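Local atomic coordinates of synaptonemal complex protein 2 (Mus musculus, PDB entry 5IWZ), a protein that is a major component of the axial and lateral elements of synaptonemal complexes in meiotic prophase and is required for chromosome synapsis and for insertion of SYCP3 into these complexes. Residues K102-F107 with E152-Q157; A124-I129 with F169-E174; L132-M137 with L176-L181; V213-L218 with L313-L318. One frame throughout, in Å; residues are numbered along the deposited sequence.

Interaction 1 (K102-F107 with E152-Q157)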
loop_
_atom_site.group_PDB
_atom_site.type_symbol
_atom_site.label_atom_id
_atom_site.label_comp_id
_atom_site.label_asym_id
_atom_site.label_seq_id
_atom_site.Cartn_x
_atom_site.Cartn_y
_atom_site.Cartn_z
ATOM N N LYS A 102 -18.178 10.779 6.611
ATOM C CA LYS A 102 -17.170 11.836 6.682
ATOM C C LYS A 102 -15.824 11.345 6.152
ATOM O O LYS A 102 -15.149 12.058 5.403
ATOM C CB LYS A 102 -17.028 12.363 8.106
ATOM C CG LYS A 102 -17.817 13.646 8.363
ATOM C CD LYS A 102 -19.295 13.399 8.461
ATOM C CE LYS A 102 -20.062 14.676 8.816
ATOM N NZ LYS A 102 -20.085 15.652 7.685
ATOM N N MET A 103 -15.426 10.125 6.498
ATOM C CA MET A 103 -14.134 9.644 6.004
ATOM C C MET A 103 -14.140 9.447 4.492
ATOM O O MET A 103 -13.107 9.656 3.848
ATOM C CB MET A 103 -13.747 8.359 6.719
ATOM C CG MET A 103 -13.679 8.609 8.205
ATOM S SD MET A 103 -12.335 7.767 9.020
ATOM C CE MET A 103 -11.040 7.862 7.801
ATOM N N VAL A 104 -15.284 9.055 3.908
ATOM C CA VAL A 104 -15.392 9.017 2.447
ATOM C C VAL A 104 -15.163 10.407 1.874
ATOM O O VAL A 104 -14.395 10.600 0.914
ATOM C CB VAL A 104 -16.760 8.452 2.024
ATOM C CG1 VAL A 104 -17.003 8.666 0.518
ATOM C CG2 VAL A 104 -16.837 6.979 2.382
ATOM N N SER A 105 -15.810 11.399 2.478
ATOM C CA SER A 105 -15.622 12.787 2.083
ATOM C C SER A 105 -14.163 13.226 2.216
ATOM O O SER A 105 -13.627 13.884 1.316
ATOM C CB SER A 105 -16.533 13.674 2.926
ATOM O OG SER A 105 -16.149 15.020 2.800
ATOM N N TRP A 106 -13.497 12.878 3.323
ATOM C CA TRP A 106 -12.103 13.292 3.467
ATOM C C TRP A 106 -11.244 12.647 2.389
ATOM O O TRP A 106 -10.358 13.295 1.812
ATOM C CB TRP A 106 -11.567 12.948 4.861
ATOM C CG TRP A 106 -12.377 13.538 5.989
ATOM C CD1 TRP A 106 -13.251 14.601 5.919
ATOM C CD2 TRP A 106 -12.431 13.061 7.340
ATOM N NE1 TRP A 106 -13.829 14.818 7.158
ATOM C CE2 TRP A 106 -13.344 13.886 8.042
ATOM C CE3 TRP A 106 -11.793 12.020 8.029
ATOM C CZ2 TRP A 106 -13.621 13.704 9.391
ATOM C CZ3 TRP A 106 -12.080 11.838 9.379
ATOM C CH2 TRP A 106 -12.979 12.678 10.040
ATOM N N PHE A 107 -11.511 11.373 2.091
ATOM C CA PHE A 107 -10.794 10.686 1.022
ATOM C C PHE A 107 -11.077 11.322 -0.335
ATOM O O PHE A 107 -10.160 11.500 -1.144
ATOM C CB PHE A 107 -11.191 9.205 1.010
ATOM C CG PHE A 107 -10.542 8.426 -0.074
ATOM C CD1 PHE A 107 -9.205 8.082 0.009
ATOM C CD2 PHE A 107 -11.269 8.030 -1.182
ATOM C CE1 PHE A 107 -8.595 7.350 -1.005
ATOM C CE2 PHE A 107 -10.675 7.304 -2.186
ATOM C CZ PHE A 107 -9.333 6.958 -2.098
ATOM N N GLU A 152 -18.641 -1.286 2.467
ATOM C CA GLU A 152 -19.571 -0.846 1.427
ATOM C C GLU A 152 -19.078 0.415 0.731
ATOM O O GLU A 152 -19.223 0.560 -0.491
ATOM C CB GLU A 152 -20.964 -0.604 2.029
ATOM C CG GLU A 152 -21.704 -1.867 2.399
ATOM C CD GLU A 152 -21.849 -2.785 1.210
ATOM O OE1 GLU A 152 -22.269 -2.292 0.142
ATOM O OE2 GLU A 152 -21.522 -3.989 1.327
ATOM N N SER A 153 -18.511 1.337 1.495
ATOM C CA SER A 153 -18.087 2.625 0.956
ATOM C C SER A 153 -16.707 2.576 0.317
ATOM O O SER A 153 -16.490 3.211 -0.720
ATOM C CB SER A 153 -18.102 3.669 2.069
ATOM O OG SER A 153 -19.403 3.745 2.633
ATOM N N PHE A 154 -15.755 1.850 0.911
ATOM C CA PHE A 154 -14.352 2.000 0.528
ATOM C C PHE A 154 -13.819 0.925 -0.416
ATOM O O PHE A 154 -12.864 1.214 -1.136
ATOM C CB PHE A 154 -13.457 2.078 1.772
ATOM C CG PHE A 154 -13.314 3.480 2.301
ATOM C CD1 PHE A 154 -12.394 4.350 1.733
ATOM C CD2 PHE A 154 -14.120 3.939 3.331
ATOM C CE1 PHE A 154 -12.261 5.645 2.201
ATOM C CE2 PHE A 154 -13.992 5.244 3.809
ATOM C CZ PHE A 154 -13.061 6.091 3.247
ATOM N N ILE A 155 -14.420 -0.281 -0.484
ATOM C CA ILE A 155 -14.020 -1.239 -1.520
ATOM C C ILE A 155 -14.109 -0.634 -2.924
ATOM O O ILE A 155 -13.142 -0.759 -3.682
ATOM C CB ILE A 155 -14.820 -2.549 -1.385
ATOM C CG1 ILE A 155 -14.526 -3.243 -0.061
ATOM C CG2 ILE A 155 -14.523 -3.475 -2.551
ATOM C CD1 ILE A 155 -13.105 -3.595 0.120
ATOM N N PRO A 156 -15.214 0.028 -3.319
ATOM C CA PRO A 156 -15.208 0.668 -4.653
ATOM C C PRO A 156 -14.202 1.802 -4.785
ATOM O O PRO A 156 -13.617 1.971 -5.864
ATOM C CB PRO A 156 -16.657 1.172 -4.817
ATOM C CG PRO A 156 -17.275 1.087 -3.478
ATOM C CD PRO A 156 -16.565 0.016 -2.725
ATOM N N GLN A 157 -13.993 2.591 -3.726
ATOM C CA GLN A 157 -13.027 3.688 -3.785
ATOM C C GLN A 157 -11.618 3.162 -4.022
ATOM O O GLN A 157 -10.862 3.706 -4.833
ATOM C CB GLN A 157 -13.049 4.488 -2.475
ATOM C CG GLN A 157 -14.343 5.234 -2.181
ATOM C CD GLN A 157 -14.461 6.528 -2.959
ATOM O OE1 GLN A 157 -13.475 7.039 -3.493
ATOM N NE2 GLN A 157 -15.680 7.059 -3.044
#
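The ring of F154 is the main bump of this contact, reaching from helix 144-163 into the hollow that M103, V104 and F107 form on helix 99-108. The two helices belong to the armadillo-repeat-like domain, and here their short axes run nearly parallel, 20° apart at 10.5 Å. The far rim of the F154 ring does the filling: CZ of F154 stops 3.6 Å from the backbone O of M103, while CE1 of F154 meets CB of F107 at 3.9 Å. The same ring turns its edge toward the face of F107 in an offset edge-to-face pair, the planes inclined at 66°. In return, V104 pushes its CG2 methyl into the notch between CB of S153 and CE2 of F154. With only the methyl of an alanine at F154, this hollow would probably lose its filling and F107 its aromatic partner. One turn beyond S153, Q157 bends at chi2 (-79°) and runs antiparallel alongside the F107 side chain, its amide plane nearly perpendicular to the ring. NE2 of Q157 is hydrogen-bonded to OE1 of E108; OE1 of Q157 bonds to NZ of K111 and lies in the F107 ring plane, 3.1 Å from CE2 of F107.

Interaction 2 (A124-I129 with F169-E174)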
loop_
_atom_site.group_PDB
_atom_site.type_symbol
_atom_site.label_atom_id
_atom_site.label_comp_id
_atom_site.label_asym_id
_atom_site.label_seq_id
_atom_site.Cartn_x
_atom_site.Cartn_y
_atom_site.Cartn_z
ATOM N N ALA A 124 4.963 12.885 2.353
ATOM C CA ALA A 124 3.977 13.374 3.307
ATOM C C ALA A 124 2.581 12.922 2.904
ATOM O O ALA A 124 1.779 12.523 3.757
ATOM C CB ALA A 124 4.044 14.895 3.402
ATOM N N VAL A 125 2.283 12.958 1.599
ATOM C CA VAL A 125 1.006 12.454 1.095
ATOM C C VAL A 125 0.884 10.963 1.348
ATOM O O VAL A 125 -0.189 10.461 1.703
ATOM C CB VAL A 125 0.850 12.768 -0.403
ATOM C CG1 VAL A 125 -0.344 12.003 -0.980
ATOM C CG2 VAL A 125 0.699 14.254 -0.621
ATOM N N MET A 126 1.980 10.231 1.153
ATOM C CA MET A 126 1.992 8.801 1.432
ATOM C C MET A 126 1.602 8.525 2.878
ATOM O O MET A 126 0.741 7.680 3.154
ATOM C CB MET A 126 3.385 8.240 1.132
ATOM C CG MET A 126 3.593 6.794 1.530
ATOM S SD MET A 126 2.612 5.660 0.527
ATOM C CE MET A 126 1.439 5.064 1.730
ATOM N N ASN A 127 2.234 9.233 3.814
ATOM C CA ASN A 127 1.932 9.043 5.229
ATOM C C ASN A 127 0.496 9.452 5.545
ATOM O O ASN A 127 -0.169 8.813 6.363
ATOM C CB ASN A 127 2.907 9.848 6.085
ATOM C CG ASN A 127 4.366 9.445 5.869
ATOM O OD1 ASN A 127 4.665 8.299 5.524
ATOM N ND2 ASN A 127 5.279 10.395 6.076
ATOM N N MET A 128 0.005 10.513 4.905
ATOM C CA MET A 128 -1.341 11.004 5.203
ATOM C C MET A 128 -2.384 9.962 4.847
ATOM O O MET A 128 -3.298 9.685 5.633
ATOM C CB MET A 128 -1.613 12.311 4.452
ATOM C CG MET A 128 -3.020 12.893 4.739
ATOM S SD MET A 128 -3.439 14.275 3.666
ATOM C CE MET A 128 -4.159 13.474 2.230
ATOM N N ILE A 129 -2.244 9.350 3.666
ATOM C CA ILE A 129 -3.194 8.330 3.226
ATOM C C ILE A 129 -3.071 7.077 4.085
ATOM O O ILE A 129 -4.066 6.401 4.385
ATOM C CB ILE A 129 -2.956 8.025 1.732
ATOM C CG1 ILE A 129 -3.453 9.188 0.872
ATOM C CG2 ILE A 129 -3.602 6.710 1.330
ATOM C CD1 ILE A 129 -4.898 9.562 1.159
ATOM N N PHE A 169 2.448 4.723 -7.282
ATOM C CA PHE A 169 2.303 3.298 -6.977
ATOM C C PHE A 169 2.306 3.029 -5.476
ATOM O O PHE A 169 1.650 2.085 -5.025
ATOM C CB PHE A 169 3.401 2.468 -7.660
ATOM C CG PHE A 169 4.772 2.624 -7.038
ATOM C CD1 PHE A 169 5.594 3.690 -7.397
ATOM C CD2 PHE A 169 5.248 1.694 -6.117
ATOM C CE1 PHE A 169 6.874 3.836 -6.846
ATOM C CE2 PHE A 169 6.530 1.815 -5.569
ATOM C CZ PHE A 169 7.346 2.901 -5.931
ATOM N N CYS A 170 3.037 3.834 -4.687
ATOM C CA CYS A 170 3.084 3.591 -3.242
ATOM C C CYS A 170 1.730 3.834 -2.585
ATOM O O CYS A 170 1.395 3.182 -1.589
ATOM C CB CYS A 170 4.133 4.482 -2.565
ATOM S SG CYS A 170 5.850 4.218 -3.100
ATOM N N ILE A 171 0.959 4.786 -3.098
ATOM C CA ILE A 171 -0.380 5.006 -2.563
ATOM C C ILE A 171 -1.293 3.847 -2.941
ATOM O O ILE A 171 -2.048 3.322 -2.113
ATOM C CB ILE A 171 -0.925 6.353 -3.062
ATOM C CG1 ILE A 171 -0.089 7.488 -2.473
ATOM C CG2 ILE A 171 -2.417 6.494 -2.725
ATOM C CD1 ILE A 171 -0.440 8.824 -3.066
ATOM N N GLN A 172 -1.217 3.409 -4.191
ATOM C CA GLN A 172 -2.015 2.258 -4.587
ATOM C C GLN A 172 -1.635 1.031 -3.778
ATOM O O GLN A 172 -2.515 0.282 -3.344
ATOM C CB GLN A 172 -1.869 2.007 -6.088
ATOM C CG GLN A 172 -2.339 3.186 -6.924
ATOM C CD GLN A 172 -1.982 3.037 -8.379
ATOM O OE1 GLN A 172 -0.941 2.487 -8.708
ATOM N NE2 GLN A 172 -2.845 3.536 -9.265
ATOM N N GLN A 173 -0.330 0.817 -3.538
ATOM C CA GLN A 173 0.090 -0.361 -2.775
ATOM C C GLN A 173 -0.475 -0.328 -1.359
ATOM O O GLN A 173 -0.912 -1.356 -0.824
ATOM C CB GLN A 173 1.625 -0.466 -2.740
ATOM C CG GLN A 173 2.255 -0.872 -4.066
ATOM C CD GLN A 173 3.796 -0.788 -4.077
ATOM O OE1 GLN A 173 4.421 -0.278 -3.134
ATOM N NE2 GLN A 173 4.407 -1.296 -5.155
ATOM N N GLU A 174 -0.454 0.849 -0.730
ATOM C CA GLU A 174 -0.996 0.996 0.615
ATOM C C GLU A 174 -2.503 0.734 0.638
ATOM O O GLU A 174 -3.011 0.022 1.515
ATOM C CB GLU A 174 -0.665 2.404 1.132
ATOM C CG GLU A 174 -1.434 2.837 2.368
ATOM C CD GLU A 174 -1.122 1.967 3.566
ATOM O OE1 GLU A 174 -0.079 1.262 3.544
ATOM O OE2 GLU A 174 -1.930 1.970 4.526
#
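M126 and I171 carry this contact between helix 123-141 and helix 169-185, where the CA atoms of the two residues come within 6.0 Å and the short axes run 12° from parallel. Two kinds of contact make it up, and no hydrogen bond crosses. The first is purely aliphatic: CG1 of V125 meets CD1 of I171 at 3.8 Å, and one turn on, CG2 of I129 faces CG2 of I171 at 4.2 Å. The ethyl and methyl branches of one isoleucine thus serve successive turns of the opposite helix. The second kind is made by the thioether of M126. With CG anti to the backbone N (chi1 173°) and the chain bent at chi2 and chi3, SD reaches across to the backbone O of C170 at 3.5 Å and to CB of C170 at 3.6 Å. Its terminal methyl continues along the helix, CE of M126 lying 3.4 Å from CB of E174. The carboxylate of E174 belongs to another interaction, a salt bridge from OE2 to K178. Between these two segments of the armadillo-repeat-like domain the helices are therefore held mainly by apolar packing, E174 meeting M126 through CB and CG while its carboxylate turns to K178.

Interaction 3 (L132-M137 with L176-L181)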
loop_
_atom_site.group_PDB
_atom_site.type_symbol
_atom_site.label_atom_id
_atom_site.label_comp_id
_atom_site.label_asym_id
_atom_site.label_seq_id
_atom_site.Cartn_x
_atom_site.Cartn_y
_atom_site.Cartn_z
ATOM N N LEU A 132 -4.892 7.826 7.138
ATOM C CA LEU A 132 -6.333 7.753 6.905
ATOM C C LEU A 132 -6.821 6.303 6.938
ATOM O O LEU A 132 -7.813 5.982 7.607
ATOM C CB LEU A 132 -6.667 8.416 5.571
ATOM C CG LEU A 132 -8.147 8.514 5.188
ATOM C CD1 LEU A 132 -8.830 9.610 5.962
ATOM C CD2 LEU A 132 -8.289 8.779 3.717
ATOM N N PHE A 133 -6.128 5.408 6.222
ATOM C CA PHE A 133 -6.555 4.011 6.213
ATOM C C PHE A 133 -6.383 3.366 7.579
ATOM O O PHE A 133 -7.233 2.563 7.980
ATOM C CB PHE A 133 -5.801 3.235 5.137
ATOM C CG PHE A 133 -6.317 3.485 3.749
ATOM C CD1 PHE A 133 -7.663 3.319 3.457
ATOM C CD2 PHE A 133 -5.460 3.896 2.735
ATOM C CE1 PHE A 133 -8.152 3.563 2.180
ATOM C CE2 PHE A 133 -5.945 4.137 1.454
ATOM C CZ PHE A 133 -7.293 3.972 1.178
ATOM N N ASP A 134 -5.329 3.746 8.330
ATOM C CA ASP A 134 -5.164 3.251 9.697
ATOM C C ASP A 134 -6.380 3.582 10.550
ATOM O O ASP A 134 -6.866 2.745 11.323
ATOM C CB ASP A 134 -3.907 3.845 10.343
ATOM C CG ASP A 134 -2.611 3.230 9.817
ATOM O OD1 ASP A 134 -2.641 2.114 9.262
ATOM O OD2 ASP A 134 -1.546 3.868 9.972
ATOM N N LEU A 135 -6.873 4.816 10.445
ATOM C CA LEU A 135 -8.095 5.174 11.145
ATOM C C LEU A 135 -9.282 4.375 10.610
ATOM O O LEU A 135 -10.129 3.922 11.382
ATOM C CB LEU A 135 -8.332 6.681 11.026
ATOM C CG LEU A 135 -9.592 7.276 11.648
ATOM C CD1 LEU A 135 -9.830 6.782 13.084
ATOM C CD2 LEU A 135 -9.536 8.831 11.591
ATOM N N LEU A 136 -9.357 4.184 9.287
ATOM C CA LEU A 136 -10.405 3.333 8.727
ATOM C C LEU A 136 -10.386 1.934 9.348
ATOM O O LEU A 136 -11.440 1.355 9.627
ATOM C CB LEU A 136 -10.234 3.228 7.212
ATOM C CG LEU A 136 -11.288 3.686 6.199
ATOM C CD1 LEU A 136 -11.247 2.743 5.001
ATOM C CD2 LEU A 136 -12.695 3.802 6.776
ATOM N N MET A 137 -9.194 1.359 9.558
ATOM C CA MET A 137 -9.158 0.001 10.113
ATOM C C MET A 137 -9.624 -0.035 11.565
ATOM O O MET A 137 -10.220 -1.028 11.984
ATOM C CB MET A 137 -7.753 -0.615 9.996
ATOM C CG MET A 137 -7.303 -0.922 8.568
ATOM S SD MET A 137 -8.497 -1.822 7.540
ATOM C CE MET A 137 -8.856 -3.257 8.576
ATOM N N LEU A 176 -4.403 -0.912 -1.670
ATOM C CA LEU A 176 -4.716 -2.274 -2.072
ATOM C C LEU A 176 -4.487 -3.254 -0.924
ATOM O O LEU A 176 -5.264 -4.195 -0.730
ATOM C CB LEU A 176 -3.876 -2.640 -3.297
ATOM C CG LEU A 176 -4.017 -4.024 -3.911
ATOM C CD1 LEU A 176 -5.480 -4.266 -4.166
ATOM C CD2 LEU A 176 -3.205 -4.116 -5.220
ATOM N N LYS A 177 -3.450 -3.032 -0.125
ATOM C CA LYS A 177 -3.169 -3.963 0.962
ATOM C C LYS A 177 -4.176 -3.811 2.097
ATOM O O LYS A 177 -4.579 -4.807 2.714
ATOM C CB LYS A 177 -1.733 -3.764 1.440
ATOM C CG LYS A 177 -1.499 -3.936 2.909
ATOM C CD LYS A 177 -0.008 -3.739 3.227
ATOM C CE LYS A 177 0.487 -2.395 2.704
ATOM N NZ LYS A 177 1.953 -2.365 2.415
ATOM N N LYS A 178 -4.604 -2.579 2.379
ATOM C CA LYS A 178 -5.683 -2.388 3.341
ATOM C C LYS A 178 -6.969 -3.036 2.848
ATOM O O LYS A 178 -7.738 -3.584 3.645
ATOM C CB LYS A 178 -5.891 -0.898 3.608
ATOM C CG LYS A 178 -4.769 -0.231 4.386
ATOM C CD LYS A 178 -4.837 -0.620 5.851
ATOM C CE LYS A 178 -3.921 0.237 6.711
ATOM N NZ LYS A 178 -2.475 0.013 6.402
ATOM N N MET A 179 -7.225 -2.990 1.535
ATOM C CA MET A 179 -8.438 -3.621 1.021
ATOM C C MET A 179 -8.402 -5.137 1.190
ATOM O O MET A 179 -9.407 -5.750 1.581
ATOM C CB MET A 179 -8.661 -3.263 -0.447
ATOM C CG MET A 179 -9.811 -4.079 -1.059
ATOM S SD MET A 179 -10.375 -3.537 -2.679
ATOM C CE MET A 179 -9.077 -4.168 -3.733
ATOM N N ASN A 180 -7.252 -5.760 0.901
ATOM C CA ASN A 180 -7.130 -7.207 1.062
ATOM C C ASN A 180 -7.231 -7.618 2.526
ATOM O O ASN A 180 -7.768 -8.685 2.834
ATOM C CB ASN A 180 -5.823 -7.697 0.403
ATOM C CG ASN A 180 -5.987 -7.851 -1.103
ATOM O OD1 ASN A 180 -7.040 -8.273 -1.552
ATOM N ND2 ASN A 180 -4.982 -7.464 -1.883
ATOM N N LEU A 181 -6.751 -6.779 3.435
ATOM C CA LEU A 181 -6.964 -7.015 4.858
ATOM C C LEU A 181 -8.445 -6.959 5.217
ATOM O O LEU A 181 -8.936 -7.796 5.984
ATOM C CB LEU A 181 -6.159 -5.985 5.657
ATOM C CG LEU A 181 -6.244 -5.968 7.177
ATOM C CD1 LEU A 181 -5.447 -7.127 7.744
ATOM C CD2 LEU A 181 -5.704 -4.645 7.698
#
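K178 lays its aliphatic chain across helix 123-141, passing between F133 and M137 before its end reaches D134. The lysine leaves helix 169-185 with CG beside the backbone N (chi1 -70°), bends at chi2, runs extended through chi3 and bends again at chi4, and this path gives CG, CD and CE different nearest neighbours. CG of K178 comes to CB of F133 at 3.7 Å, approaching the phenyl group obliquely near its root, while the far end of the ring leads away. CD of K178 lies 3.7 Å from CG of M137. CE of K178 is 3.4 Å from OD1 of D134, and the ammonium NZ of K178 forms a long salt bridge to the same oxygen at 3.6 Å. D134 starts out pointing away from the opposite helix, and its carboxylate swings back to meet this charge. The stronger polar partner of K178 is E174, one turn earlier on its own helix, so the ammonium probably balances two carboxylates from two helices. One turn on from F133, M137 curls at chi2 and chi3 to bring its methyl against the exposed L181, with CE of M137 3.6 Å from CD2 of L181. The short axes are almost parallel, 7° apart, and at 10.9 Å leave room for these long side chains. Within the armadillo-repeat-like domain, helix 144-163 packs against both partners, with I158 on F133 and I155 on M179. Helix 99-108 flanks helix 123-141 through L132 and L135, and helix 216-229 lies against helix 169-185 at M179 and N180.

Interaction 4 (V213-L218 with L313-L318)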
loop_
_atom_site.group_PDB
_atom_site.type_symbol
_atom_site.label_atom_id
_atom_site.label_comp_id
_atom_site.label_asym_id
_atom_site.label_seq_id
_atom_site.Cartn_x
_atom_site.Cartn_y
_atom_site.Cartn_z
ATOM N N VAL A 213 0.105 -2.550 -15.167
ATOM C CA VAL A 213 0.406 -1.746 -13.992
ATOM C C VAL A 213 1.917 -1.633 -13.772
ATOM O O VAL A 213 2.393 -0.644 -13.192
ATOM C CB VAL A 213 -0.326 -2.331 -12.773
ATOM C CG1 VAL A 213 0.158 -3.757 -12.494
ATOM C CG2 VAL A 213 -0.141 -1.444 -11.568
ATOM N N GLY A 214 2.697 -2.618 -14.229
ATOM C CA GLY A 214 4.143 -2.495 -14.171
ATOM C C GLY A 214 4.740 -2.515 -12.785
ATOM O O GLY A 214 5.753 -1.842 -12.542
ATOM N N ASP A 215 4.137 -3.271 -11.870
ATOM C CA ASP A 215 4.637 -3.436 -10.509
ATOM C C ASP A 215 4.172 -4.798 -10.015
ATOM O O ASP A 215 2.964 -5.045 -9.953
ATOM C CB ASP A 215 4.120 -2.334 -9.573
ATOM C CG ASP A 215 4.703 -2.457 -8.170
ATOM O OD1 ASP A 215 5.856 -1.995 -7.982
ATOM O OD2 ASP A 215 4.039 -3.045 -7.276
ATOM N N TYR A 216 5.116 -5.680 -9.674
ATOM C CA TYR A 216 4.743 -7.044 -9.305
ATOM C C TYR A 216 3.877 -7.071 -8.043
ATOM O O TYR A 216 2.913 -7.848 -7.958
ATOM C CB TYR A 216 5.996 -7.905 -9.122
ATOM C CG TYR A 216 5.626 -9.333 -8.862
ATOM C CD1 TYR A 216 5.512 -9.814 -7.575
ATOM C CD2 TYR A 216 5.288 -10.177 -9.910
ATOM C CE1 TYR A 216 5.142 -11.112 -7.347
ATOM C CE2 TYR A 216 4.890 -11.453 -9.685
ATOM C CZ TYR A 216 4.811 -11.910 -8.398
ATOM O OH TYR A 216 4.430 -13.182 -8.142
ATOM N N GLU A 217 4.201 -6.237 -7.051
ATOM C CA GLU A 217 3.415 -6.229 -5.815
ATOM C C GLU A 217 1.960 -5.835 -6.077
ATOM O O GLU A 217 1.031 -6.421 -5.509
ATOM C CB GLU A 217 4.037 -5.274 -4.789
ATOM C CG GLU A 217 3.135 -5.053 -3.550
ATOM C CD GLU A 217 3.794 -4.218 -2.437
ATOM O OE1 GLU A 217 5.037 -4.130 -2.381
ATOM O OE2 GLU A 217 3.059 -3.664 -1.593
ATOM N N LEU A 218 1.742 -4.847 -6.934
ATOM C CA LEU A 218 0.378 -4.480 -7.279
ATOM C C LEU A 218 -0.301 -5.581 -8.087
ATOM O O LEU A 218 -1.499 -5.826 -7.909
ATOM C CB LEU A 218 0.373 -3.152 -8.033
ATOM C CG LEU A 218 0.626 -1.908 -7.183
ATOM C CD1 LEU A 218 0.780 -0.726 -8.104
ATOM C CD2 LEU A 218 -0.540 -1.641 -6.160
ATOM N N LEU A 313 8.723 -1.924 -14.347
ATOM C CA LEU A 313 8.889 -0.791 -15.253
ATOM C C LEU A 313 7.902 0.332 -14.961
ATOM O O LEU A 313 8.177 1.497 -15.275
ATOM C CB LEU A 313 8.727 -1.249 -16.703
ATOM C CG LEU A 313 9.905 -1.893 -17.430
ATOM C CD1 LEU A 313 10.609 -2.960 -16.578
ATOM C CD2 LEU A 313 9.388 -2.497 -18.749
ATOM N N GLY A 314 6.757 0.018 -14.369
ATOM C CA GLY A 314 5.826 1.078 -14.028
ATOM C C GLY A 314 6.273 1.865 -12.813
ATOM O O GLY A 314 6.219 3.099 -12.799
ATOM N N SER A 315 6.721 1.166 -11.778
ATOM C CA SER A 315 7.073 1.795 -10.519
ATOM C C SER A 315 8.555 2.108 -10.400
ATOM O O SER A 315 8.964 2.717 -9.405
ATOM C CB SER A 315 6.645 0.893 -9.367
ATOM O OG SER A 315 7.202 -0.394 -9.548
ATOM N N HIS A 316 9.365 1.691 -11.370
ATOM C CA HIS A 316 10.808 1.948 -11.371
ATOM C C HIS A 316 11.445 1.437 -10.087
ATOM O O HIS A 316 12.181 2.142 -9.396
ATOM C CB HIS A 316 11.102 3.432 -11.604
ATOM C CG HIS A 316 10.760 3.878 -12.990
ATOM N ND1 HIS A 316 11.686 3.911 -14.007
ATOM C CD2 HIS A 316 9.577 4.238 -13.546
ATOM C CE1 HIS A 316 11.098 4.309 -15.122
ATOM N NE2 HIS A 316 9.816 4.509 -14.870
ATOM N N THR A 317 11.126 0.186 -9.754
ATOM C CA THR A 317 11.696 -0.482 -8.598
ATOM C C THR A 317 12.216 -1.847 -9.018
ATOM O O THR A 317 11.830 -2.404 -10.051
ATOM C CB THR A 317 10.667 -0.684 -7.461
ATOM O OG1 THR A 317 9.652 -1.603 -7.900
ATOM C CG2 THR A 317 10.015 0.641 -7.060
ATOM N N LEU A 318 13.071 -2.406 -8.183
ATOM C CA LEU A 318 13.397 -3.820 -8.254
ATOM C C LEU A 318 12.924 -4.439 -6.947
ATOM O O LEU A 318 13.161 -3.877 -5.874
ATOM C CB LEU A 318 14.905 -4.020 -8.536
ATOM C CG LEU A 318 15.986 -4.907 -7.896
ATOM C CD1 LEU A 318 15.532 -6.091 -7.099
ATOM C CD2 LEU A 318 16.940 -5.394 -8.987
HETATM O O HOH W 1 7.351 -1.906 -5.963
#
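Two glycines meet almost backbone to backbone, the CA atoms of G214 and G314 lying only 4.0 Å apart. The close approach leaves no space for a CB on either residue, consistent with glycine at both, and G214, which leaves the preceding helix with positive phi, is doubly suited to its place. The carbonyl O of G214 accepts two backbone donors. N of G314 binds it at 2.8 Å in the carbonyl plane, on a lone pair; N of S315 sits above that plane, at 3.3 Å. Beside this pair lies the polar centre of the contact, D215. Its chi1 (-177°) carries the carboxylate toward the turn, and chi2 near 81° points OD1 at S315 and OD2 back at the helix start. OD2 of D215 caps the helix that follows, accepting from N of L218 at 2.9 Å, and also receives a hydrogen bond from Q173. OD1 of D215 uses its anti lone pair for the hydroxyl of S315, whose OG donates to it at 2.6 Å. A water also donates to OD1 and hydrogen-bonds to OG1 of T317, bridging the two residues, while N312 holds that threonine hydroxyl as well. Were D215 replaced by an alanine, N of L218 is likely to lose its side-chain cap and the hydroxyl of S315 its acceptor across the contact. The turn 313-316 joins strands 308-312 and 317-321 of the Spt16M-like domain, with H316 and T317 opposite N312 in a G1 beta bulge. A beta-hairpin turn is thereby docked onto the N-cap of helix 216-229.

Overall arrangement
The chain is the N-terminal part of a much longer protein and holds its armadillo-repeat-like and Spt16M-like domains. Interactions 1, 2 and 3 form one continuous piece of the former. Interactions 2 and 3 lie along the same two helices, 123-141 and 169-185, their centres 11 Å apart. Both helices of interaction 1 touch interaction 3: CE of M103 on helix 99-108 lies 3.4 Å from CD1 of L132, and CG of F154 on helix 144-163 lies 3.5 Å from CD1 of L136. Interaction 4 is the contact with the Spt16M-like domain. It adjoins interaction 2, where F169 packs on S315 and CG of Q173 lies 3.6 Å from CD2 of L218, but its centre is about 26 Å from that of interaction 1.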